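Local coordinates for cytochrome c552 (Thermochromatium tepidum, PDB 5ZE8), which probably transfers electrons at low potential in a purple sulfur photosynthetic bacterium, using five covalently bound heme c groups, at residues A[95-100]-A[111-116]; A[103-108]-A[123-128]; A[322-327]-A[401-406]. All coordinates share one frame; numbering follows the deposited sequence.

Contact 1: residues A[95-100]-A[111-116]; sequences KFPLCL and QTTKLD. With HEC (heme c), chain C.
F96, P97 and L100, at and around the first cysteine of a CXXCH heme c-binding motif, pack on Q111, T113 and L115, in the loop that follows helix 105-109. The F96 ring is the centrepiece. With CG anti to the backbone N (chi1 -176°), the ring swings toward residues 111-116 and becomes sandwiched: the amide carbon CD of Q111 lies over one face and CD of P97 over the other, both toward the rim. The Q111 amide is inclined 38° to the ring rather than stacked flat on it, and its OE1 comes to 3.4 Å from F96 CD1. At the ring edge, F96 CZ meets the backbone oxygen T112 O at 3.6 Å. The methyl T113 CG2 fills the corner between rings, 3.6 Å from F96 CE1 and 3.6 Å from P97 CD. Farther along the loop, L100 CD2 reaches L115 CD1 at 4.0 Å, while L100 CD1 lies beside T113 CG2. Q111 has positive phi and is the C-prime residue of a Schellman motif ending the helix, and T112 OG1 then accepts from K114 N in an ST turn. The other branch of T113, OG1, is bonded to A85 O and M88 N; T112 OG1 also bonds to E86. C99 SG is joined to CAB of the heme of chain C. The chemistry is therefore divided: the hydroxyls of T112 and T113 bond within the loop or to residues 85-88, and what joins the cysteine-bearing segment to the loop is dispersion and shape, with the Q111 amide laid over the ring face and T112 O at the ring edge.

Contact 2: residues A[103-108]-A[123-128]; sequences HAPNAA and EGVNCV. With HEC (heme c), chain C.
N106 and N126 meet through their amides, and N106 can be followed outward from the helix it sits on. Its CB is directed toward segment 123-128, and with CG anti to the carbonyl carbon (chi1 -57°) the amide goes on in that direction, CG coming to 4.0 Å from N126 OD1. The tip, ND2, donates to N126 OD1 at 3.0 Å, and also bonds to A120 O; the methyl V128 CG2 lies beside it. The bond to N126 stays close to the N106 amide plane, yet it arrives from above the carbonyl plane of N126, because the two amides are turned 54° apart. N126 in turn uses OD1 to cap A129 N at the start of helix 127-131, and ND2 to reach E123 OE1 at 3.0 Å. A serine in its place would probably leave N106 ND2 without one of its acceptors and E123 OE1 without this donor, since the shorter side chain lacks the amide that joins them. A water ties the same turns together, accepting from N106 N at 2.9 Å and donating to G124 O at 2.7 Å. Alongside, P105 CD packs on V125 CG2 at 3.9 Å. Just before helix 105-109, at the end of helix 100-103, H103 NE2 binds the heme iron of chain C at 2.1 Å, as the histidine of its CXXCH motif. The contact thus seats the first turn of helix 105-109 on the turn leading into helix 127-131 and on its first residues, where C127 carries another heme; W56 of helix 50-57 and S42 of helix 42-46 touch N126 as well.

Contact 3: residues A[322-327]-A[401-406]; sequences YLKLTA and ELYYNL. With HEC (heme c), chain F.
The Y322 ring carries Y403 CB over one face, 3.9 Å from the ring centroid, in a CH-pi contact, and has K324 CG at its edge. N405 ND2 approaches this ring obliquely, 3.5 Å from Y322 CD2. The Y403 ring has Y322 OH over one face; the two planes are 29° apart but slid so far that they barely overlap, Y322 CE1 touching Y403 CD2 at 3.6 Å. Y322 reaches back because its CG lies between the backbone N and the carbonyl carbon (chi1 61°). Y403 OH donates to E401 OE1 at 2.5 Å, from above the carboxylate plane, while OE2 forms a salt bridge with R399. K324 NZ, curled round by its bent chain, stays apart from this carboxylate and is linked to OE1 through a water, weakly on the glutamate side. Y404 points to the face that carries L323 and L402, and its OH donates to heme oxygen O2A of chain F at 2.6 Å. Between the strands, paired backbone bonds at Y322-Y403 and K324-E401 flank the non-hydrogen-bonded pair L323-L402, whose side chains pack on F287 of strand 285-294. This is regular antiparallel pairing within a sheet whose apolar face meets further strands, consistent with a beta sandwich.

Contacts 1 and 2 belong to one heme-binding unit, their centres 11 Å apart and their segments alternating along the chain. A single CXXCH motif spans them: contact 1 supplies the first thioether cysteine and contact 2 the iron-binding histidine of the same heme of chain C. They also touch directly, T112 N lying 3.1 Å from A107 O in a probable hydrogen bond, with L115 CD2 packed on A107 CB. Contact 3 lies on the opposite side of the chain's centre, in the beta-sheet region, with its nearest atoms about 12 Å from those of contact 2 and about 16 Å from those of contact 1. It meets a different heme, of chain F, through a propionate rather than through the iron.

Contact 1: residues A[95-100]-A[111-116]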
loop_
_atom_site.group_PDB
_atom_site.type_symbol
_atom_site.label_atom_id
_atom_site.label_comp_id
_atom_site.label_asym_id
_atom_site.label_seq_id
_atom_site.Cartn_x
_atom_site.Cartn_y
_atom_site.Cartn_z
ATOM N N LYS A 95 15.942 18.442 6.350
ATOM C CA LYS A 95 16.520 17.208 6.924
ATOM C C LYS A 95 16.734 16.191 5.788
ATOM O O LYS A 95 16.180 16.343 4.716
ATOM C CB LYS A 95 15.599 16.574 7.936
ATOM C CG LYS A 95 15.375 17.427 9.206
ATOM C CD LYS A 95 14.656 16.602 10.245
ATOM C CE LYS A 95 14.250 17.458 11.430
ATOM N NZ LYS A 95 13.200 16.707 12.185
ATOM N N PHE A 96 17.576 15.236 6.058
ATOM C CA PHE A 96 17.740 14.067 5.174
ATOM C C PHE A 96 16.326 13.591 4.822
ATOM O O PHE A 96 15.434 13.468 5.689
ATOM C CB PHE A 96 18.524 12.971 5.882
ATOM C CG PHE A 96 18.826 11.777 5.012
ATOM C CD1 PHE A 96 19.900 11.808 4.208
ATOM C CD2 PHE A 96 17.977 10.698 4.979
ATOM C CE1 PHE A 96 20.212 10.763 3.357
ATOM C CE2 PHE A 96 18.255 9.629 4.159
ATOM C CZ PHE A 96 19.355 9.683 3.340
ATOM N N PRO A 97 16.077 13.276 3.566
ATOM C CA PRO A 97 14.680 13.063 3.143
ATOM C C PRO A 97 14.023 11.846 3.821
ATOM O O PRO A 97 14.435 10.668 3.564
ATOM C CB PRO A 97 14.815 12.858 1.646
ATOM C CG PRO A 97 16.147 13.510 1.255
ATOM C CD PRO A 97 16.999 13.267 2.414
ATOM N N LEU A 98 12.961 12.070 4.604
ATOM C CA LEU A 98 12.382 11.009 5.372
ATOM C C LEU A 98 11.741 9.943 4.461
ATOM O O LEU A 98 11.627 8.770 4.880
ATOM C CB LEU A 98 11.333 11.508 6.390
ATOM C CG LEU A 98 10.001 11.963 5.808
ATOM C CD1 LEU A 98 8.997 12.120 6.933
ATOM C CD2 LEU A 98 9.942 13.204 4.937
ATOM N N CYS A 99 11.356 10.323 3.219
ATOM C CA CYS A 99 10.801 9.396 2.257
ATOM C C CYS A 99 11.675 8.161 2.131
ATOM O O CYS A 99 11.209 7.065 1.877
ATOM C CB CYS A 99 10.656 10.046 0.902
ATOM S SG CYS A 99 10.232 11.808 0.851
ATOM N N LEU A 100 13.021 8.373 2.144
ATOM C CA LEU A 100 13.941 7.305 1.815
ATOM C C LEU A 100 13.916 6.184 2.857
ATOM O O LEU A 100 14.294 5.055 2.572
ATOM C CB LEU A 100 15.309 7.826 1.552
ATOM C CG LEU A 100 15.425 8.896 0.489
ATOM C CD1 LEU A 100 16.834 9.451 0.479
ATOM C CD2 LEU A 100 14.837 8.510 -0.836
ATOM N N GLN A 111 23.063 6.686 4.289
ATOM C CA GLN A 111 23.034 8.184 4.320
ATOM C C GLN A 111 23.301 8.803 2.962
ATOM O O GLN A 111 24.096 9.784 2.854
ATOM C CB GLN A 111 23.995 8.778 5.397
ATOM C CG GLN A 111 23.624 10.180 5.943
ATOM C CD GLN A 111 22.426 10.249 6.848
ATOM O OE1 GLN A 111 21.855 11.364 7.009
ATOM N NE2 GLN A 111 22.037 9.168 7.468
ATOM N N THR A 112 22.633 8.319 1.930
ATOM C CA THR A 112 22.762 8.894 0.579
ATOM C C THR A 112 21.413 9.139 -0.070
ATOM O O THR A 112 20.465 8.349 0.197
ATOM C CB THR A 112 23.614 8.001 -0.324
ATOM O OG1 THR A 112 23.787 8.633 -1.618
ATOM C CG2 THR A 112 23.035 6.643 -0.554
ATOM N N THR A 113 21.335 10.180 -0.877
ATOM C CA THR A 113 20.136 10.562 -1.588
ATOM C C THR A 113 20.265 10.320 -3.087
ATOM O O THR A 113 19.306 10.542 -3.809
ATOM C CB THR A 113 19.649 11.999 -1.302
ATOM O OG1 THR A 113 20.578 12.956 -1.890
ATOM C CG2 THR A 113 19.616 12.241 0.173
ATOM N N LYS A 114 21.408 9.806 -3.528
ATOM C CA LYS A 114 21.618 9.593 -4.966
ATOM C C LYS A 114 21.221 8.188 -5.328
ATOM O O LYS A 114 21.985 7.244 -5.183
ATOM C CB LYS A 114 23.115 9.864 -5.324
ATOM C CG LYS A 114 23.302 9.789 -6.842
ATOM C CD LYS A 114 24.647 10.364 -7.246
ATOM C CE LYS A 114 25.033 9.969 -8.681
ATOM N NZ LYS A 114 23.995 10.300 -9.653
ATOM N N LEU A 115 19.957 8.090 -5.708
ATOM C CA LEU A 115 19.297 6.778 -5.754
ATOM C C LEU A 115 19.743 5.964 -6.953
ATOM O O LEU A 115 19.513 4.755 -6.979
ATOM C CB LEU A 115 17.790 6.982 -5.771
ATOM C CG LEU A 115 17.251 7.719 -4.537
ATOM C CD1 LEU A 115 15.748 7.842 -4.624
ATOM C CD2 LEU A 115 17.762 7.114 -3.220
ATOM N N ASP A 116 20.356 6.593 -7.977
ATOM C CA ASP A 116 20.736 5.846 -9.155
ATOM C C ASP A 116 22.121 5.283 -9.093
ATOM O O ASP A 116 22.577 4.660 -10.031
ATOM C CB ASP A 116 20.590 6.663 -10.457
ATOM C CG ASP A 116 21.417 7.892 -10.532
ATOM O OD1 ASP A 116 21.912 8.342 -9.519
ATOM O OD2 ASP A 116 21.466 8.440 -11.704
HETATM FE FE HEC C . 5.357 7.355 0.776
HETATM C CHA HEC C . 3.005 5.632 -1.065
HETATM C CHB HEC C . 5.214 9.887 -1.484
HETATM C CHC HEC C . 7.381 9.199 2.700
HETATM C CHD HEC C . 5.498 4.844 3.040
HETATM N NA HEC C . 4.360 7.752 -0.874
HETATM C C1A HEC C . 3.417 6.885 -1.513
HETATM C C2A HEC C . 2.762 7.561 -2.601
HETATM C C3A HEC C . 3.345 8.753 -2.709
HETATM C C4A HEC C . 4.299 8.866 -1.651
HETATM C CMA HEC C . 3.032 9.847 -3.679
HETATM C CAA HEC C . 1.775 6.977 -3.539
HETATM C CBA HEC C . 2.563 6.141 -4.586
HETATM C CGA HEC C . 1.780 5.405 -5.626
HETATM O O1A HEC C . 2.326 4.769 -6.602
HETATM O O2A HEC C . 0.507 5.359 -5.594
HETATM N NB HEC C . 6.209 9.195 0.556
HETATM C C1B HEC C . 6.087 10.034 -0.449
HETATM C C2B HEC C . 6.975 11.135 -0.249
HETATM C C3B HEC C . 7.581 11.042 0.959
HETATM C C4B HEC C . 7.041 9.759 1.493
HETATM C CMB HEC C . 7.111 12.250 -1.232
HETATM C CAB HEC C . 8.511 11.925 1.673
HETATM C CBB HEC C . 8.200 13.306 1.677
HETATM N NC HEC C . 6.242 7.087 2.529
HETATM C C1C HEC C . 7.034 8.000 3.265
HETATM C C2C HEC C . 7.449 7.466 4.514
HETATM C C3C HEC C . 6.960 6.182 4.584
HETATM C C4C HEC C . 6.228 5.978 3.333
HETATM C CMC HEC C . 8.332 8.149 5.493
HETATM C CAC HEC C . 7.109 5.188 5.664
HETATM C CBC HEC C . 6.706 5.632 6.954
HETATM N ND HEC C . 4.509 5.604 0.914
HETATM C C1D HEC C . 4.687 4.664 1.877
HETATM C C2D HEC C . 3.862 3.502 1.671
HETATM C C3D HEC C . 3.128 3.740 0.586
HETATM C C4D HEC C . 3.534 5.066 0.104
HETATM C CMD HEC C . 3.803 2.320 2.580
HETATM C CAD HEC C . 2.106 2.802 -0.072
HETATM C CBD HEC C . 0.788 3.222 0.487
HETATM C CGD HEC C . -0.400 2.458 -0.101
HETATM O O1D HEC C . -0.276 1.470 -0.771
HETATM O O2D HEC C . -1.579 2.923 0.071
#

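Contact 2: residues A[103-108]-A[123-128]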
loop_
_atom_site.group_PDB
_atom_site.type_symbol
_atom_site.label_atom_id
_atom_site.label_comp_id
_atom_site.label_asym_id
_atom_site.label_seq_id
_atom_site.Cartn_x
_atom_site.Cartn_y
_atom_site.Cartn_z
ATOM N N HIS A 103 10.920 4.294 1.290
ATOM C CA HIS A 103 10.914 4.105 -0.183
ATOM C C HIS A 103 12.268 3.688 -0.739
ATOM O O HIS A 103 12.306 3.151 -1.853
ATOM C CB HIS A 103 10.472 5.364 -0.907
ATOM C CG HIS A 103 9.020 5.709 -0.788
ATOM N ND1 HIS A 103 8.125 5.378 -1.798
ATOM C CD2 HIS A 103 8.284 6.384 0.186
ATOM C CE1 HIS A 103 6.919 5.803 -1.438
ATOM N NE2 HIS A 103 6.971 6.413 -0.253
ATOM N N ALA A 104 13.389 3.955 -0.048
ATOM C CA ALA A 104 14.701 3.554 -0.541
ATOM C C ALA A 104 15.556 3.177 0.659
ATOM O O ALA A 104 16.577 3.810 0.939
ATOM C CB ALA A 104 15.309 4.606 -1.422
ATOM N N PRO A 105 15.159 2.118 1.376
ATOM C CA PRO A 105 15.777 1.832 2.649
ATOM C C PRO A 105 17.241 1.661 2.636
ATOM O O PRO A 105 17.932 2.118 3.575
ATOM C CB PRO A 105 15.003 0.584 3.161
ATOM C CG PRO A 105 14.376 0.022 1.936
ATOM C CD PRO A 105 14.039 1.202 1.093
ATOM N N ASN A 106 17.828 1.012 1.610
ATOM C CA ASN A 106 19.271 0.856 1.659
ATOM C C ASN A 106 20.042 2.128 1.385
ATOM O O ASN A 106 21.166 2.249 1.902
ATOM C CB ASN A 106 19.684 -0.212 0.677
ATOM C CG ASN A 106 18.973 -1.565 0.939
ATOM O OD1 ASN A 106 18.866 -2.060 2.099
ATOM N ND2 ASN A 106 18.607 -2.227 -0.174
ATOM N N ALA A 107 19.422 3.036 0.684
ATOM C CA ALA A 107 20.027 4.395 0.480
ATOM C C ALA A 107 19.996 5.137 1.813
ATOM O O ALA A 107 20.996 5.680 2.193
ATOM C CB ALA A 107 19.303 5.166 -0.600
ATOM N N ALA A 108 18.857 5.082 2.532
ATOM C CA ALA A 108 18.811 5.757 3.812
ATOM C C ALA A 108 19.823 5.094 4.763
ATOM O O ALA A 108 20.502 5.779 5.517
ATOM C CB ALA A 108 17.448 5.629 4.327
ATOM N N GLU A 123 16.802 -0.637 -6.385
ATOM C CA GLU A 123 15.875 -1.714 -6.130
ATOM C C GLU A 123 14.894 -1.416 -5.001
ATOM O O GLU A 123 14.038 -2.303 -4.731
ATOM C CB GLU A 123 16.641 -3.006 -5.808
ATOM C CG GLU A 123 17.492 -3.503 -6.995
ATOM C CD GLU A 123 18.352 -4.684 -6.667
ATOM O OE1 GLU A 123 18.309 -5.253 -5.560
ATOM O OE2 GLU A 123 19.150 -5.141 -7.555
ATOM N N GLY A 124 14.962 -0.244 -4.366
ATOM C CA GLY A 124 13.847 0.114 -3.477
ATOM C C GLY A 124 13.773 -0.837 -2.250
ATOM O O GLY A 124 14.816 -1.103 -1.608
ATOM N N VAL A 125 12.547 -1.280 -1.977
ATOM C CA VAL A 125 12.362 -2.201 -0.859
ATOM C C VAL A 125 12.656 -3.610 -1.399
ATOM O O VAL A 125 11.768 -4.294 -1.892
ATOM C CB VAL A 125 10.924 -2.040 -0.319
ATOM C CG1 VAL A 125 10.709 -2.955 0.880
ATOM C CG2 VAL A 125 10.672 -0.648 0.195
ATOM N N ASN A 126 13.915 -3.991 -1.261
ATOM C CA ASN A 126 14.435 -5.181 -1.915
ATOM C C ASN A 126 14.662 -6.326 -0.948
ATOM O O ASN A 126 14.313 -6.212 0.225
ATOM C CB ASN A 126 15.635 -4.819 -2.744
ATOM C CG ASN A 126 16.875 -4.581 -1.974
ATOM O OD1 ASN A 126 16.864 -4.570 -0.747
ATOM N ND2 ASN A 126 18.028 -4.405 -2.720
ATOM N N CYS A 127 15.193 -7.465 -1.451
ATOM C CA CYS A 127 15.313 -8.652 -0.592
ATOM C C CYS A 127 16.020 -8.356 0.669
ATOM O O CYS A 127 15.518 -8.667 1.751
ATOM C CB CYS A 127 15.994 -9.852 -1.295
ATOM S SG CYS A 127 15.609 -10.094 -3.054
ATOM N N VAL A 128 17.208 -7.763 0.582
ATOM C CA VAL A 128 17.986 -7.543 1.776
ATOM C C VAL A 128 17.434 -6.402 2.667
ATOM O O VAL A 128 17.657 -6.437 3.891
ATOM C CB VAL A 128 19.496 -7.353 1.487
ATOM C CG1 VAL A 128 20.038 -8.587 0.801
ATOM C CG2 VAL A 128 19.691 -6.111 0.695
HETATM FE FE HEC C . 5.357 7.355 0.776
HETATM C CHA HEC C . 3.005 5.632 -1.065
HETATM C CHB HEC C . 5.214 9.887 -1.484
HETATM C CHC HEC C . 7.381 9.199 2.700
HETATM C CHD HEC C . 5.498 4.844 3.040
HETATM N NA HEC C . 4.360 7.752 -0.874
HETATM C C1A HEC C . 3.417 6.885 -1.513
HETATM C C2A HEC C . 2.762 7.561 -2.601
HETATM C C3A HEC C . 3.345 8.753 -2.709
HETATM C C4A HEC C . 4.299 8.866 -1.651
HETATM C CMA HEC C . 3.032 9.847 -3.679
HETATM C CAA HEC C . 1.775 6.977 -3.539
HETATM C CBA HEC C . 2.563 6.141 -4.586
HETATM C CGA HEC C . 1.780 5.405 -5.626
HETATM O O1A HEC C . 2.326 4.769 -6.602
HETATM O O2A HEC C . 0.507 5.359 -5.594
HETATM N NB HEC C . 6.209 9.195 0.556
HETATM C C1B HEC C . 6.087 10.034 -0.449
HETATM C C2B HEC C . 6.975 11.135 -0.249
HETATM C C3B HEC C . 7.581 11.042 0.959
HETATM C C4B HEC C . 7.041 9.759 1.493
HETATM C CMB HEC C . 7.111 12.250 -1.232
HETATM C CAB HEC C . 8.511 11.925 1.673
HETATM C CBB HEC C . 8.200 13.306 1.677
HETATM N NC HEC C . 6.242 7.087 2.529
HETATM C C1C HEC C . 7.034 8.000 3.265
HETATM C C2C HEC C . 7.449 7.466 4.514
HETATM C C3C HEC C . 6.960 6.182 4.584
HETATM C C4C HEC C . 6.228 5.978 3.333
HETATM C CMC HEC C . 8.332 8.149 5.493
HETATM C CAC HEC C . 7.109 5.188 5.664
HETATM C CBC HEC C . 6.706 5.632 6.954
HETATM N ND HEC C . 4.509 5.604 0.914
HETATM C C1D HEC C . 4.687 4.664 1.877
HETATM C C2D HEC C . 3.862 3.502 1.671
HETATM C C3D HEC C . 3.128 3.740 0.586
HETATM C C4D HEC C . 3.534 5.066 0.104
HETATM C CMD HEC C . 3.803 2.320 2.580
HETATM C CAD HEC C . 2.106 2.802 -0.072
HETATM C CBD HEC C . 0.788 3.222 0.487
HETATM C CGD HEC C . -0.400 2.458 -0.101
HETATM O O1D HEC C . -0.276 1.470 -0.771
HETATM O O2D HEC C . -1.579 2.923 0.071
HETATM O O HOH W 1 16.790 0.691 -1.048
#

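Contact 3: residues A[322-327]-A[401-406]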
loop_
_atom_site.group_PDB
_atom_site.type_symbol
_atom_site.label_atom_id
_atom_site.label_comp_id
_atom_site.label_asym_id
_atom_site.label_seq_id
_atom_site.Cartn_x
_atom_site.Cartn_y
_atom_site.Cartn_z
ATOM N N TYR A 322 -15.401 5.700 -5.241
ATOM C CA TYR A 322 -16.711 6.328 -5.389
ATOM C C TYR A 322 -17.668 5.362 -6.024
ATOM O O TYR A 322 -17.221 4.529 -6.780
ATOM C CB TYR A 322 -16.653 7.625 -6.168
ATOM C CG TYR A 322 -16.163 7.647 -7.582
ATOM C CD1 TYR A 322 -16.989 7.300 -8.634
ATOM C CD2 TYR A 322 -14.853 7.984 -7.919
ATOM C CE1 TYR A 322 -16.533 7.331 -9.947
ATOM C CE2 TYR A 322 -14.400 8.074 -9.226
ATOM C CZ TYR A 322 -15.247 7.693 -10.247
ATOM O OH TYR A 322 -14.799 7.724 -11.541
ATOM N N LEU A 323 -18.967 5.532 -5.670
ATOM C CA LEU A 323 -20.059 4.726 -6.156
ATOM C C LEU A 323 -20.784 5.509 -7.244
ATOM O O LEU A 323 -21.128 6.628 -7.034
ATOM C CB LEU A 323 -21.035 4.418 -5.053
ATOM C CG LEU A 323 -22.409 3.931 -5.507
ATOM C CD1 LEU A 323 -22.274 2.502 -6.122
ATOM C CD2 LEU A 323 -23.306 3.884 -4.345
ATOM N N LYS A 324 -20.996 4.902 -8.397
ATOM C CA LYS A 324 -21.936 5.411 -9.402
ATOM C C LYS A 324 -23.122 4.457 -9.484
ATOM O O LYS A 324 -22.937 3.311 -9.762
ATOM C CB LYS A 324 -21.277 5.483 -10.730
ATOM C CG LYS A 324 -20.155 6.459 -10.796
ATOM C CD LYS A 324 -20.643 7.920 -10.867
ATOM C CE LYS A 324 -21.242 8.327 -12.211
ATOM N NZ LYS A 324 -20.312 8.189 -13.326
ATOM N N LEU A 325 -24.307 4.982 -9.306
ATOM C CA LEU A 325 -25.536 4.237 -9.393
ATOM C C LEU A 325 -26.409 4.924 -10.438
ATOM O O LEU A 325 -26.681 6.119 -10.361
ATOM C CB LEU A 325 -26.312 4.157 -8.083
ATOM C CG LEU A 325 -27.556 3.290 -7.925
ATOM C CD1 LEU A 325 -27.095 1.832 -8.095
ATOM C CD2 LEU A 325 -28.222 3.509 -6.573
ATOM N N THR A 326 -26.841 4.128 -11.408
ATOM C CA THR A 326 -27.456 4.721 -12.618
ATOM C C THR A 326 -28.669 3.868 -12.979
ATOM O O THR A 326 -28.600 2.689 -12.969
ATOM C CB THR A 326 -26.485 4.785 -13.791
ATOM O OG1 THR A 326 -25.222 5.410 -13.445
ATOM C CG2 THR A 326 -27.062 5.557 -14.994
ATOM N N ALA A 327 -29.773 4.525 -13.385
ATOM C CA ALA A 327 -30.978 3.833 -13.840
ATOM C C ALA A 327 -31.175 4.150 -15.309
ATOM O O ALA A 327 -30.963 5.289 -15.757
ATOM C CB ALA A 327 -32.191 4.253 -13.088
ATOM N N GLU A 401 -21.781 0.713 -9.829
ATOM C CA GLU A 401 -20.413 0.539 -10.169
ATOM C C GLU A 401 -19.559 1.151 -9.070
ATOM O O GLU A 401 -19.829 2.256 -8.629
ATOM C CB GLU A 401 -20.046 1.208 -11.491
ATOM C CG GLU A 401 -20.710 0.602 -12.708
ATOM C CD GLU A 401 -20.445 1.333 -14.023
ATOM O OE1 GLU A 401 -19.838 2.423 -14.090
ATOM O OE2 GLU A 401 -20.793 0.772 -15.099
ATOM N N LEU A 402 -18.542 0.437 -8.576
ATOM C CA LEU A 402 -17.662 0.973 -7.545
ATOM C C LEU A 402 -16.271 1.166 -8.142
ATOM O O LEU A 402 -15.751 0.250 -8.842
ATOM C CB LEU A 402 -17.616 0.035 -6.371
ATOM C CG LEU A 402 -16.785 0.500 -5.189
ATOM C CD1 LEU A 402 -17.419 1.688 -4.519
ATOM C CD2 LEU A 402 -16.640 -0.614 -4.164
ATOM N N TYR A 403 -15.743 2.379 -8.035
ATOM C CA TYR A 403 -14.474 2.798 -8.661
ATOM C C TYR A 403 -13.437 3.075 -7.589
ATOM O O TYR A 403 -13.737 3.666 -6.569
ATOM C CB TYR A 403 -14.549 4.029 -9.543
ATOM C CG TYR A 403 -15.312 3.706 -10.823
ATOM C CD1 TYR A 403 -14.652 3.199 -11.941
ATOM C CD2 TYR A 403 -16.744 3.893 -10.852
ATOM C CE1 TYR A 403 -15.363 2.909 -13.074
ATOM C CE2 TYR A 403 -17.424 3.627 -12.012
ATOM C CZ TYR A 403 -16.737 3.141 -13.086
ATOM O OH TYR A 403 -17.366 2.825 -14.292
ATOM N N TYR A 404 -12.252 2.549 -7.796
ATOM C CA TYR A 404 -11.070 2.859 -6.977
ATOM C C TYR A 404 -10.125 3.815 -7.714
ATOM O O TYR A 404 -9.910 3.768 -8.938
ATOM C CB TYR A 404 -10.344 1.576 -6.661
ATOM C CG TYR A 404 -9.019 1.731 -5.906
ATOM C CD1 TYR A 404 -7.868 1.939 -6.603
ATOM C CD2 TYR A 404 -8.916 1.675 -4.490
ATOM C CE1 TYR A 404 -6.614 2.058 -5.976
ATOM C CE2 TYR A 404 -7.673 1.814 -3.834
ATOM C CZ TYR A 404 -6.546 1.998 -4.595
ATOM O OH TYR A 404 -5.314 2.078 -3.994
ATOM N N ASN A 405 -9.478 4.675 -6.930
ATOM C CA ASN A 405 -8.581 5.666 -7.523
ATOM C C ASN A 405 -7.333 5.834 -6.657
ATOM O O ASN A 405 -7.467 6.075 -5.448
ATOM C CB ASN A 405 -9.292 6.982 -7.525
ATOM C CG ASN A 405 -10.605 6.941 -8.294
ATOM O OD1 ASN A 405 -10.598 7.080 -9.487
ATOM N ND2 ASN A 405 -11.680 6.575 -7.610
ATOM N N LEU A 406 -6.134 5.708 -7.265
ATOM C CA LEU A 406 -4.867 5.982 -6.575
ATOM C C LEU A 406 -4.710 7.400 -6.034
ATOM O O LEU A 406 -4.032 7.603 -5.041
ATOM C CB LEU A 406 -3.698 5.683 -7.510
ATOM C CG LEU A 406 -3.505 4.184 -7.825
ATOM C CD1 LEU A 406 -2.417 4.082 -8.929
ATOM C CD2 LEU A 406 -3.050 3.343 -6.656
HETATM FE FE HEC F . -3.956 -5.134 3.638
HETATM C CHA HEC F . -4.662 -3.598 0.756
HETATM C CHB HEC F . -1.244 -3.108 4.134
HETATM C CHC HEC F . -3.383 -6.588 6.697
HETATM C CHD HEC F . -6.334 -7.502 2.948
HETATM N NA HEC F . -3.101 -3.626 2.673
HETATM C C1A HEC F . -3.604 -3.079 1.473
HETATM C C2A HEC F . -2.770 -1.988 1.052
HETATM C C3A HEC F . -1.802 -1.898 2.017
HETATM C C4A HEC F . -2.002 -2.890 3.011
HETATM C CMA HEC F . -0.666 -0.875 2.106
HETATM C CAA HEC F . -3.000 -1.072 -0.174
HETATM C CBA HEC F . -3.990 0.045 0.140
HETATM C CGA HEC F . -4.262 0.996 -0.997
HETATM O O1A HEC F . -3.465 1.929 -1.258
HETATM O O2A HEC F . -5.315 0.804 -1.680
HETATM N NB HEC F . -2.591 -4.925 5.138
HETATM C C1B HEC F . -1.532 -4.060 5.079
HETATM C C2B HEC F . -0.759 -4.175 6.266
HETATM C C3B HEC F . -1.335 -5.155 7.071
HETATM C C4B HEC F . -2.521 -5.594 6.302
HETATM C CMB HEC F . 0.474 -3.347 6.654
HETATM C CAB HEC F . -1.052 -5.614 8.443
HETATM C CBB HEC F . -1.028 -4.602 9.415
HETATM N NC HEC F . -4.717 -6.731 4.633
HETATM C C1C HEC F . -4.352 -7.114 5.886
HETATM C C2C HEC F . -5.016 -8.355 6.157
HETATM C C3C HEC F . -5.833 -8.675 5.107
HETATM C C4C HEC F . -5.669 -7.596 4.153
HETATM C CMC HEC F . -4.783 -9.211 7.401
HETATM C CAC HEC F . -6.783 -9.838 4.861
HETATM C CBC HEC F . -7.750 -10.099 5.854
HETATM N ND HEC F . -5.243 -5.415 2.212
HETATM C C1D HEC F . -6.107 -6.486 2.015
HETATM C C2D HEC F . -6.789 -6.409 0.704
HETATM C C3D HEC F . -6.367 -5.299 0.072
HETATM C C4D HEC F . -5.397 -4.732 1.056
HETATM C CMD HEC F . -7.802 -7.378 0.223
HETATM C CAD HEC F . -6.720 -4.757 -1.281
HETATM C CBD HEC F . -7.333 -3.380 -1.192
HETATM C CGD HEC F . -6.481 -2.223 -1.689
HETATM O O1D HEC F . -5.491 -2.416 -2.391
HETATM O O2D HEC F . -6.869 -1.114 -1.354
HETATM O O HOH W 2 -21.354 5.408 -13.889
#